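PDB 3CHJ: alpha-14 giardin from Giardia lamblia, which may act as a calcium-regulated structural element that links the phospholipid bilayer to the underlying axoneme. Local coordinates for residues Val75-Lys80 / Cys87-Gly92; Pro81-Leu86 / Val116-Gln121; Arg91-Gly96 / Glu101-Asp106. All coordinates share one frame; numbering follows the deposited sequence.

Overall arrangement
Three contacts converge on helix 82-94, met in turn by the chain coming from the N terminus. Contact 1 closes a short loop, joining the end of helix 69-78 and the residues after it to the later half of helix 82-94 across the six residues 81-86. That interval itself forms contact 2 with helix 113-127, so contacts 1 and 2 cross along the chain. Contact 3 begins where contact 1 ends, sharing Arg-91 and Gly-92, and closes the shortest loop, four residues, between the end of helix 82-94 and helix 101-108; it is nested in the loop closed by contact 2. Together they tie helix 82-94 to three other helices of an all-helical annexin.

Contact 1: Val75-Lys80 / Cys87-Gly92; sequences VLMLYK and CELIRG
Lys-80 and Glu-88 approach from opposite directions and meet through a loose, water-supported ion pair. The lysine chain runs extended until its last torsion, where it bends (chi4 -56°) and sets the ammonium group before the carboxylate. NZ of Lys-80 makes a salt bridge to OE1 of Glu-88 at 3.3 Å, together with a weak hydrogen bond to OE2 of Glu-88 at 3.5 Å. The methylene beside the charge takes part too, for CE of Lys-80 lies 3.1 Å from OE1 of Glu-88. A water completes the bridge: it accepts from NZ of Lys-80 at 3.0 Å and donates to OE2 of Glu-88 at 2.7 Å. Because OE2 also accepts a hydrogen bond from NE2 of Gln-84, one turn earlier on the same helix, the rotation of the carboxylate is probably well fixed.

Here the link joins two successive helices of the annexin fold: Lys-80 lies two residues beyond the end of helix 69-78, and Glu-88 belongs to helix 82-94. The apolar part of the contact involves Met-77 and Leu-89, whose side chains lie nearly perpendicular. The methionine is extended beyond CG (chi3 -166°), which carries its terminal CE to 4.1 Å from CD2 of Leu-89. Helix 262-272 covers this pair, touching Met-77 with Asn-266 and Ala-270, and Leu-89 with Arg-267 and Met-271.

Contact 2: Pro81-Leu86 / Val116-Gln121; sequences PRAQLL and VREIRQ
With CG1 of Ile-119 turned into the slot flanked by its own N and C (chi1 68°), its other branch, CG2, falls anti to the carbonyl carbon and faces helix 82-94. Glu-118 instead has CG anti to the backbone nitrogen (chi1 178°), and stretches its carboxylate over the methyl group of Ala-83. The branch methyl CG2 of Ile-119 is the centre of the contact: it lies 3.7 Å from O of Ala-83 and 4.0 Å from CB of Ala-83. Leu-86, one turn on, lies across the isoleucine, with its CD1 4.1 Å from that same CG2 of Ile-119. On the more exposed side, CD of Glu-118 sits 3.9 Å from CB of Ala-83, a van der Waals touch without a hydrogen bond. The small alanine lets the backbones come close, CA of Ala-83 being 6.0 Å from CA of Ile-119, while the segment axes approach to 9.6 Å at a crossing angle of -65°. Ile-111 touches both Leu-86 and Ile-119 from a loop. The steep crossing of these two segments packs helices 82-94 and 113-127 together in the all-helical annexin fold.

Contact 3: Arg91-Gly96 / Glu101-Asp106; sequences RGATKG and EKCLVD
Two backbone N-H groups grip the carbonyl oxygen of Arg-91 where helix 82-94 runs out: N of Lys-95 at 2.8 Å from O of Arg-91, and N of Thr-94 at 3.1 Å from the same oxygen. The next carbonyl is held by a side chain instead. Lys-95 curls back so that its NZ donates to O of Gly-92 at 2.9 Å, approaching a lone pair of that oxygen within the plane of the carbonyl, with a C=O...N angle of 129°. The ammonium group is probably favoured beside the carbonyl end of the helix. Beyond it, the positive phi of Gly-96, 81°, marks a change of direction.

Across the contact itself everything is apolar and buried. The methyl group of Ala-93 points at helix 101-108, and its CB rests 3.9 Å from CB of Cys-103 and 3.8 Å from CD2 of Leu-104. Cys-103 and Leu-104 thus receive this one methyl between them. Thr-94 adds a second touch: its CG2 lies 3.9 Å from CD1 of Leu-104, the leucine running crosswise to the threonine. A chi1 of 56° directs OG1 of Thr-94 back to a hydrogen bond with O of Ile-90 while the methyl serves the interface. Ile-149 of helix 144-154 and Cys-139 of helix 131-139 also pack on Leu-104.

Backbone hydrogen bonding between Ala-93 and Asp-100 draws the intervening loop together, and OD1 of Asp-100 accepts from N of Cys-103. The Lys-Gly-Ala-Gly-Thr-Asp sequence starting at Lys-95 matches the glycine-rich calcium-loop motif of annexins, although the calcium ion observed in this structure is bound elsewhere, by residues including Gly-180 and Glu-224; the contact is consistent with the helix-loop-helix corner that frames such loops in annexins.

Contact 1: Val75-Lys80 / Cys87-Gly92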
loop_
_atom_site.group_PDB
_atom_site.type_symbol
_atom_site.label_atom_id
_atom_site.label_comp_id
_atom_site.label_asym_id
_atom_site.label_seq_id
_atom_site.Cartn_x
_atom_site.Cartn_y
_atom_site.Cartn_z
ATOM N N VAL A 75 5.884 5.630 -13.088
ATOM C CA VAL A 75 5.051 5.467 -14.290
ATOM C C VAL A 75 4.853 3.990 -14.641
ATOM O O VAL A 75 3.741 3.556 -14.946
ATOM C CB VAL A 75 5.646 6.265 -15.489
ATOM C CG1 VAL A 75 4.954 5.921 -16.791
ATOM C CG2 VAL A 75 5.535 7.762 -15.212
ATOM N N LEU A 76 5.927 3.202 -14.603
ATOM C CA LEU A 76 5.798 1.766 -14.926
ATOM C C LEU A 76 4.843 1.056 -13.969
ATOM O O LEU A 76 4.078 0.186 -14.400
ATOM C CB LEU A 76 7.163 1.087 -14.951
ATOM C CG LEU A 76 8.035 1.566 -16.117
ATOM C CD1 LEU A 76 9.456 1.018 -15.983
ATOM C CD2 LEU A 76 7.447 1.222 -17.480
ATOM N N MET A 77 4.848 1.461 -12.700
ATOM C CA MET A 77 3.948 0.852 -11.708
ATOM C C MET A 77 2.499 1.194 -12.030
ATOM O O MET A 77 1.581 0.408 -11.737
ATOM C CB MET A 77 4.272 1.342 -10.301
ATOM C CG MET A 77 5.567 0.820 -9.694
ATOM S SD MET A 77 5.566 1.278 -7.928
ATOM C CE MET A 77 7.292 0.970 -7.474
ATOM N N LEU A 78 2.292 2.366 -12.613
ATOM C CA LEU A 78 0.929 2.854 -12.847
ATOM C C LEU A 78 0.270 2.155 -14.005
ATOM O O LEU A 78 -0.968 2.087 -14.052
ATOM C CB LEU A 78 0.927 4.364 -13.102
ATOM C CG LEU A 78 1.408 5.247 -11.953
ATOM C CD1 LEU A 78 1.542 6.684 -12.451
ATOM C CD2 LEU A 78 0.456 5.155 -10.743
ATOM N N TYR A 79 1.057 1.636 -14.943
ATOM C CA TYR A 79 0.456 1.108 -16.176
ATOM C C TYR A 79 0.232 -0.413 -16.090
ATOM O O TYR A 79 0.108 -1.096 -17.103
ATOM C CB TYR A 79 1.284 1.509 -17.416
ATOM C CG TYR A 79 1.369 3.003 -17.732
ATOM C CD1 TYR A 79 0.560 3.949 -17.097
ATOM C CD2 TYR A 79 2.229 3.456 -18.724
ATOM C CE1 TYR A 79 0.641 5.307 -17.413
ATOM C CE2 TYR A 79 2.332 4.801 -19.042
ATOM C CZ TYR A 79 1.523 5.729 -18.404
ATOM O OH TYR A 79 1.638 7.074 -18.732
ATOM N N LYS A 80 0.195 -0.927 -14.865
ATOM C CA LYS A 80 0.089 -2.364 -14.609
ATOM C C LYS A 80 -1.247 -2.661 -13.963
ATOM O O LYS A 80 -1.731 -1.868 -13.169
ATOM C CB LYS A 80 1.174 -2.804 -13.609
ATOM C CG LYS A 80 2.506 -3.028 -14.227
ATOM C CD LYS A 80 3.572 -3.206 -13.200
ATOM C CE LYS A 80 4.913 -3.051 -13.880
ATOM N NZ LYS A 80 5.082 -3.994 -15.019
ATOM N N CYS A 87 2.304 -8.605 -7.024
ATOM C CA CYS A 87 3.214 -9.742 -7.140
ATOM C C CYS A 87 4.642 -9.284 -7.447
ATOM O O CYS A 87 5.602 -9.783 -6.869
ATOM C CB CYS A 87 2.755 -10.702 -8.246
ATOM S SG CYS A 87 1.281 -11.611 -7.808
ATOM N N GLU A 88 4.771 -8.345 -8.376
ATOM C CA GLU A 88 6.097 -7.826 -8.734
ATOM C C GLU A 88 6.780 -7.139 -7.552
ATOM O O GLU A 88 8.001 -7.261 -7.385
ATOM C CB GLU A 88 6.030 -6.886 -9.924
ATOM C CG GLU A 88 5.554 -7.589 -11.189
ATOM C CD GLU A 88 5.465 -6.643 -12.372
ATOM O OE1 GLU A 88 5.863 -5.478 -12.212
ATOM O OE2 GLU A 88 5.004 -7.075 -13.452
ATOM N N LEU A 89 6.001 -6.438 -6.731
ATOM C CA LEU A 89 6.578 -5.796 -5.539
ATOM C C LEU A 89 7.081 -6.836 -4.531
ATOM O O LEU A 89 8.159 -6.690 -3.981
ATOM C CB LEU A 89 5.569 -4.868 -4.850
ATOM C CG LEU A 89 5.212 -3.614 -5.657
ATOM C CD1 LEU A 89 4.018 -2.890 -5.017
ATOM C CD2 LEU A 89 6.406 -2.667 -5.736
ATOM N N ILE A 90 6.294 -7.883 -4.301
ATOM C CA ILE A 90 6.728 -8.973 -3.396
ATOM C C ILE A 90 7.974 -9.685 -3.930
ATOM O O ILE A 90 8.908 -9.945 -3.181
ATOM C CB ILE A 90 5.589 -9.983 -3.156
ATOM C CG1 ILE A 90 4.469 -9.299 -2.384
ATOM C CG2 ILE A 90 6.109 -11.238 -2.450
ATOM C CD1 ILE A 90 3.185 -10.104 -2.417
ATOM N N ARG A 91 7.991 -9.964 -5.229
ATOM C CA ARG A 91 9.166 -10.543 -5.874
ATOM C C ARG A 91 10.409 -9.649 -5.714
ATOM O O ARG A 91 11.488 -10.133 -5.332
ATOM C CB ARG A 91 8.866 -10.776 -7.346
ATOM C CG ARG A 91 10.063 -11.285 -8.152
ATOM C CD ARG A 91 10.413 -12.747 -7.870
ATOM N NE ARG A 91 11.467 -13.184 -8.797
ATOM C CZ ARG A 91 11.851 -14.439 -8.996
ATOM N NH1 ARG A 91 11.278 -15.442 -8.353
ATOM N NH2 ARG A 91 12.826 -14.691 -9.862
ATOM N N GLY A 92 10.248 -8.357 -5.999
ATOM C CA GLY A 92 11.336 -7.384 -5.860
ATOM C C GLY A 92 11.882 -7.335 -4.445
ATOM O O GLY A 92 13.089 -7.140 -4.230
HETATM O O HOH W 1 6.445 -6.544 -15.684
#

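Contact 2: Pro81-Leu86 / Val116-Gln121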
loop_
_atom_site.group_PDB
_atom_site.type_symbol
_atom_site.label_atom_id
_atom_site.label_comp_id
_atom_site.label_asym_id
_atom_site.label_seq_id
_atom_site.Cartn_x
_atom_site.Cartn_y
_atom_site.Cartn_z
ATOM N N PRO A 81 -1.821 -3.842 -14.250
ATOM C CA PRO A 81 -2.922 -4.256 -13.391
ATOM C C PRO A 81 -2.453 -4.406 -11.928
ATOM O O PRO A 81 -1.322 -4.814 -11.685
ATOM C CB PRO A 81 -3.302 -5.631 -13.956
ATOM C CG PRO A 81 -2.763 -5.633 -15.347
ATOM C CD PRO A 81 -1.511 -4.839 -15.291
ATOM N N ARG A 82 -3.343 -4.100 -10.993
ATOM C CA ARG A 82 -3.062 -4.131 -9.548
ATOM C C ARG A 82 -2.412 -5.434 -9.072
ATOM O O ARG A 82 -1.370 -5.433 -8.399
ATOM C CB ARG A 82 -4.374 -3.899 -8.799
ATOM C CG ARG A 82 -4.347 -4.189 -7.315
ATOM C CD ARG A 82 -5.725 -3.957 -6.704
ATOM N NE ARG A 82 -5.620 -3.557 -5.302
ATOM C CZ ARG A 82 -5.006 -2.445 -4.903
ATOM N NH1 ARG A 82 -4.448 -1.640 -5.797
ATOM N NH2 ARG A 82 -4.939 -2.140 -3.618
ATOM N N ALA A 83 -3.041 -6.554 -9.411
ATOM C CA ALA A 83 -2.566 -7.851 -8.943
ATOM C C ALA A 83 -1.142 -8.113 -9.419
ATOM O O ALA A 83 -0.322 -8.650 -8.673
ATOM C CB ALA A 83 -3.510 -8.957 -9.397
ATOM N N GLN A 84 -0.853 -7.743 -10.663
ATOM C CA GLN A 84 0.483 -7.893 -11.225
ATOM C C GLN A 84 1.504 -7.043 -10.452
ATOM O O GLN A 84 2.567 -7.524 -10.062
ATOM C CB GLN A 84 0.472 -7.471 -12.699
ATOM C CG GLN A 84 1.773 -7.756 -13.403
ATOM C CD GLN A 84 1.927 -9.228 -13.750
ATOM O OE1 GLN A 84 0.948 -9.918 -14.054
ATOM N NE2 GLN A 84 3.162 -9.714 -13.714
ATOM N N LEU A 85 1.144 -5.782 -10.222
ATOM C CA LEU A 85 1.970 -4.886 -9.459
ATOM C C LEU A 85 2.276 -5.487 -8.075
ATOM O O LEU A 85 3.448 -5.513 -7.671
ATOM C CB LEU A 85 1.296 -3.515 -9.336
ATOM C CG LEU A 85 2.010 -2.559 -8.389
ATOM C CD1 LEU A 85 3.371 -2.197 -8.954
ATOM C CD2 LEU A 85 1.140 -1.334 -8.149
ATOM N N LEU A 86 1.249 -5.976 -7.368
ATOM C CA LEU A 86 1.476 -6.537 -6.026
ATOM C C LEU A 86 2.461 -7.704 -6.049
ATOM O O LEU A 86 3.357 -7.791 -5.196
ATOM C CB LEU A 86 0.152 -6.970 -5.381
ATOM C CG LEU A 86 -0.908 -5.869 -5.238
ATOM C CD1 LEU A 86 -2.236 -6.418 -4.735
ATOM C CD2 LEU A 86 -0.434 -4.749 -4.335
ATOM N N VAL A 116 -5.622 -10.911 -1.647
ATOM C CA VAL A 116 -4.552 -11.829 -1.214
ATOM C C VAL A 116 -4.743 -13.182 -1.892
ATOM O O VAL A 116 -3.790 -13.792 -2.385
ATOM C CB VAL A 116 -4.509 -12.027 0.326
ATOM C CG1 VAL A 116 -3.381 -12.972 0.701
ATOM C CG2 VAL A 116 -4.304 -10.685 1.021
ATOM N N ARG A 117 -5.985 -13.642 -1.930
ATOM C CA ARG A 117 -6.307 -14.931 -2.557
ATOM C C ARG A 117 -5.884 -14.920 -4.032
ATOM O O ARG A 117 -5.238 -15.852 -4.524
ATOM C CB ARG A 117 -7.801 -15.196 -2.429
ATOM C CG ARG A 117 -8.183 -16.641 -2.107
ATOM C CD ARG A 117 -9.677 -16.768 -1.814
ATOM N NE ARG A 117 -10.185 -15.603 -1.094
ATOM C CZ ARG A 117 -11.461 -15.236 -1.027
ATOM N NH1 ARG A 117 -12.406 -15.941 -1.645
ATOM N NH2 ARG A 117 -11.793 -14.148 -0.345
ATOM N N GLU A 118 -6.205 -13.831 -4.719
ATOM C CA GLU A 118 -5.890 -13.694 -6.126
ATOM C C GLU A 118 -4.378 -13.700 -6.342
ATOM O O GLU A 118 -3.862 -14.363 -7.247
ATOM C CB GLU A 118 -6.504 -12.402 -6.673
ATOM C CG GLU A 118 -6.197 -12.135 -8.141
ATOM C CD GLU A 118 -6.802 -10.824 -8.677
ATOM O OE1 GLU A 118 -7.112 -9.898 -7.885
ATOM O OE2 GLU A 118 -6.943 -10.720 -9.915
ATOM N N ILE A 119 -3.647 -12.970 -5.507
ATOM C CA ILE A 119 -2.212 -12.907 -5.738
ATOM C C ILE A 119 -1.438 -14.157 -5.319
ATOM O O ILE A 119 -0.373 -14.388 -5.841
ATOM C CB ILE A 119 -1.541 -11.589 -5.223
ATOM C CG1 ILE A 119 -1.568 -11.501 -3.702
ATOM C CG2 ILE A 119 -2.182 -10.354 -5.911
ATOM C CD1 ILE A 119 -0.666 -10.393 -3.145
ATOM N N ARG A 120 -1.983 -14.976 -4.411
ATOM C CA ARG A 120 -1.337 -16.258 -4.104
ATOM C C ARG A 120 -1.221 -17.073 -5.379
ATOM O O ARG A 120 -0.179 -17.630 -5.674
ATOM C CB ARG A 120 -2.138 -17.078 -3.090
ATOM C CG ARG A 120 -2.155 -16.484 -1.710
ATOM C CD ARG A 120 -3.057 -17.352 -0.839
ATOM N NE ARG A 120 -3.198 -16.733 0.462
ATOM C CZ ARG A 120 -4.333 -16.662 1.150
ATOM N NH1 ARG A 120 -5.470 -17.183 0.670
ATOM N NH2 ARG A 120 -4.312 -16.062 2.331
ATOM N N GLN A 121 -2.311 -17.103 -6.138
ATOM C CA GLN A 121 -2.362 -17.883 -7.369
ATOM C C GLN A 121 -1.510 -17.249 -8.479
ATOM O O GLN A 121 -0.687 -17.928 -9.128
ATOM C CB GLN A 121 -3.828 -18.010 -7.811
ATOM C CG GLN A 121 -4.689 -18.821 -6.824
ATOM C CD GLN A 121 -6.174 -18.890 -7.189
ATOM O OE1 GLN A 121 -7.046 -18.586 -6.361
ATOM N NE2 GLN A 121 -6.469 -19.312 -8.409
#

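Contact 3: Arg91-Gly96 / Glu101-Asp106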
loop_
_atom_site.group_PDB
_atom_site.type_symbol
_atom_site.label_atom_id
_atom_site.label_comp_id
_atom_site.label_asym_id
_atom_site.label_seq_id
_atom_site.Cartn_x
_atom_site.Cartn_y
_atom_site.Cartn_z
ATOM N N ARG A 91 7.991 -9.964 -5.229
ATOM C CA ARG A 91 9.166 -10.543 -5.874
ATOM C C ARG A 91 10.409 -9.649 -5.714
ATOM O O ARG A 91 11.488 -10.133 -5.332
ATOM C CB ARG A 91 8.866 -10.776 -7.346
ATOM C CG ARG A 91 10.063 -11.285 -8.152
ATOM C CD ARG A 91 10.413 -12.747 -7.870
ATOM N NE ARG A 91 11.467 -13.184 -8.797
ATOM C CZ ARG A 91 11.851 -14.439 -8.996
ATOM N NH1 ARG A 91 11.278 -15.442 -8.353
ATOM N NH2 ARG A 91 12.826 -14.691 -9.862
ATOM N N GLY A 92 10.248 -8.357 -5.999
ATOM C CA GLY A 92 11.336 -7.384 -5.860
ATOM C C GLY A 92 11.882 -7.335 -4.445
ATOM O O GLY A 92 13.089 -7.140 -4.230
ATOM N N ALA A 93 11.002 -7.535 -3.466
ATOM C CA ALA A 93 11.385 -7.422 -2.064
ATOM C C ALA A 93 12.068 -8.685 -1.540
ATOM O O ALA A 93 12.624 -8.671 -0.444
ATOM C CB ALA A 93 10.159 -7.094 -1.203
ATOM N N THR A 94 12.009 -9.777 -2.300
ATOM C CA THR A 94 12.500 -11.070 -1.792
ATOM C C THR A 94 13.577 -11.703 -2.655
ATOM O O THR A 94 14.352 -12.532 -2.168
ATOM C CB THR A 94 11.366 -12.094 -1.617
ATOM O OG1 THR A 94 10.676 -12.254 -2.861
ATOM C CG2 THR A 94 10.384 -11.652 -0.515
ATOM N N LYS A 95 13.628 -11.321 -3.927
ATOM C CA LYS A 95 14.597 -11.908 -4.857
ATOM C C LYS A 95 16.023 -11.551 -4.418
ATOM O O LYS A 95 16.306 -10.416 -4.047
ATOM C CB LYS A 95 14.300 -11.469 -6.307
ATOM C CG LYS A 95 15.069 -10.246 -6.826
ATOM C CD LYS A 95 14.668 -8.947 -6.133
ATOM C CE LYS A 95 15.755 -7.893 -6.235
ATOM N NZ LYS A 95 15.193 -6.518 -6.093
ATOM N N GLY A 96 16.910 -12.535 -4.419
ATOM C CA GLY A 96 18.308 -12.273 -4.081
ATOM C C GLY A 96 18.625 -12.189 -2.596
ATOM O O GLY A 96 17.860 -12.673 -1.752
ATOM N N GLU A 101 11.804 -5.814 3.961
ATOM C CA GLU A 101 10.732 -6.154 4.900
ATOM C C GLU A 101 9.630 -5.093 4.878
ATOM O O GLU A 101 8.431 -5.436 4.925
ATOM C CB GLU A 101 11.266 -6.327 6.343
ATOM C CG GLU A 101 12.316 -7.420 6.495
ATOM C CD GLU A 101 13.735 -6.927 6.259
ATOM O OE1 GLU A 101 13.914 -5.717 5.910
ATOM O OE2 GLU A 101 14.670 -7.757 6.415
ATOM N N LYS A 102 10.024 -3.816 4.784
ATOM C CA LYS A 102 9.058 -2.710 4.761
ATOM C C LYS A 102 8.092 -2.876 3.589
ATOM O O LYS A 102 6.896 -2.607 3.739
ATOM C CB LYS A 102 9.757 -1.343 4.636
ATOM C CG LYS A 102 10.568 -0.892 5.847
ATOM C CD LYS A 102 11.177 0.502 5.642
ATOM C CE LYS A 102 12.097 0.608 4.434
ATOM N NZ LYS A 102 12.438 2.048 4.076
ATOM N N CYS A 103 8.607 -3.275 2.428
ATOM C CA CYS A 103 7.764 -3.463 1.248
ATOM C C CYS A 103 6.741 -4.563 1.467
ATOM O O CYS A 103 5.576 -4.395 1.139
ATOM C CB CYS A 103 8.636 -3.773 0.039
ATOM S SG CYS A 103 7.698 -3.927 -1.492
ATOM N N LEU A 104 7.176 -5.677 2.057
ATOM C CA LEU A 104 6.289 -6.815 2.300
ATOM C C LEU A 104 5.179 -6.383 3.263
ATOM O O LEU A 104 4.033 -6.755 3.086
ATOM C CB LEU A 104 7.105 -7.991 2.858
ATOM C CG LEU A 104 8.103 -8.570 1.844
ATOM C CD1 LEU A 104 8.887 -9.730 2.505
ATOM C CD2 LEU A 104 7.405 -9.014 0.579
ATOM N N VAL A 105 5.528 -5.607 4.289
ATOM C CA VAL A 105 4.516 -5.066 5.212
ATOM C C VAL A 105 3.534 -4.136 4.493
ATOM O O VAL A 105 2.308 -4.304 4.608
ATOM C CB VAL A 105 5.204 -4.385 6.403
ATOM C CG1 VAL A 105 4.197 -3.582 7.290
ATOM C CG2 VAL A 105 5.932 -5.477 7.231
ATOM N N ASP A 106 4.068 -3.209 3.702
ATOM C CA ASP A 106 3.224 -2.237 3.005
ATOM C C ASP A 106 2.228 -2.929 2.094
ATOM O O ASP A 106 1.078 -2.479 1.968
ATOM C CB ASP A 106 4.072 -1.316 2.128
ATOM C CG ASP A 106 4.853 -0.278 2.923
ATOM O OD1 ASP A 106 4.618 -0.082 4.149
ATOM O OD2 ASP A 106 5.708 0.362 2.273
#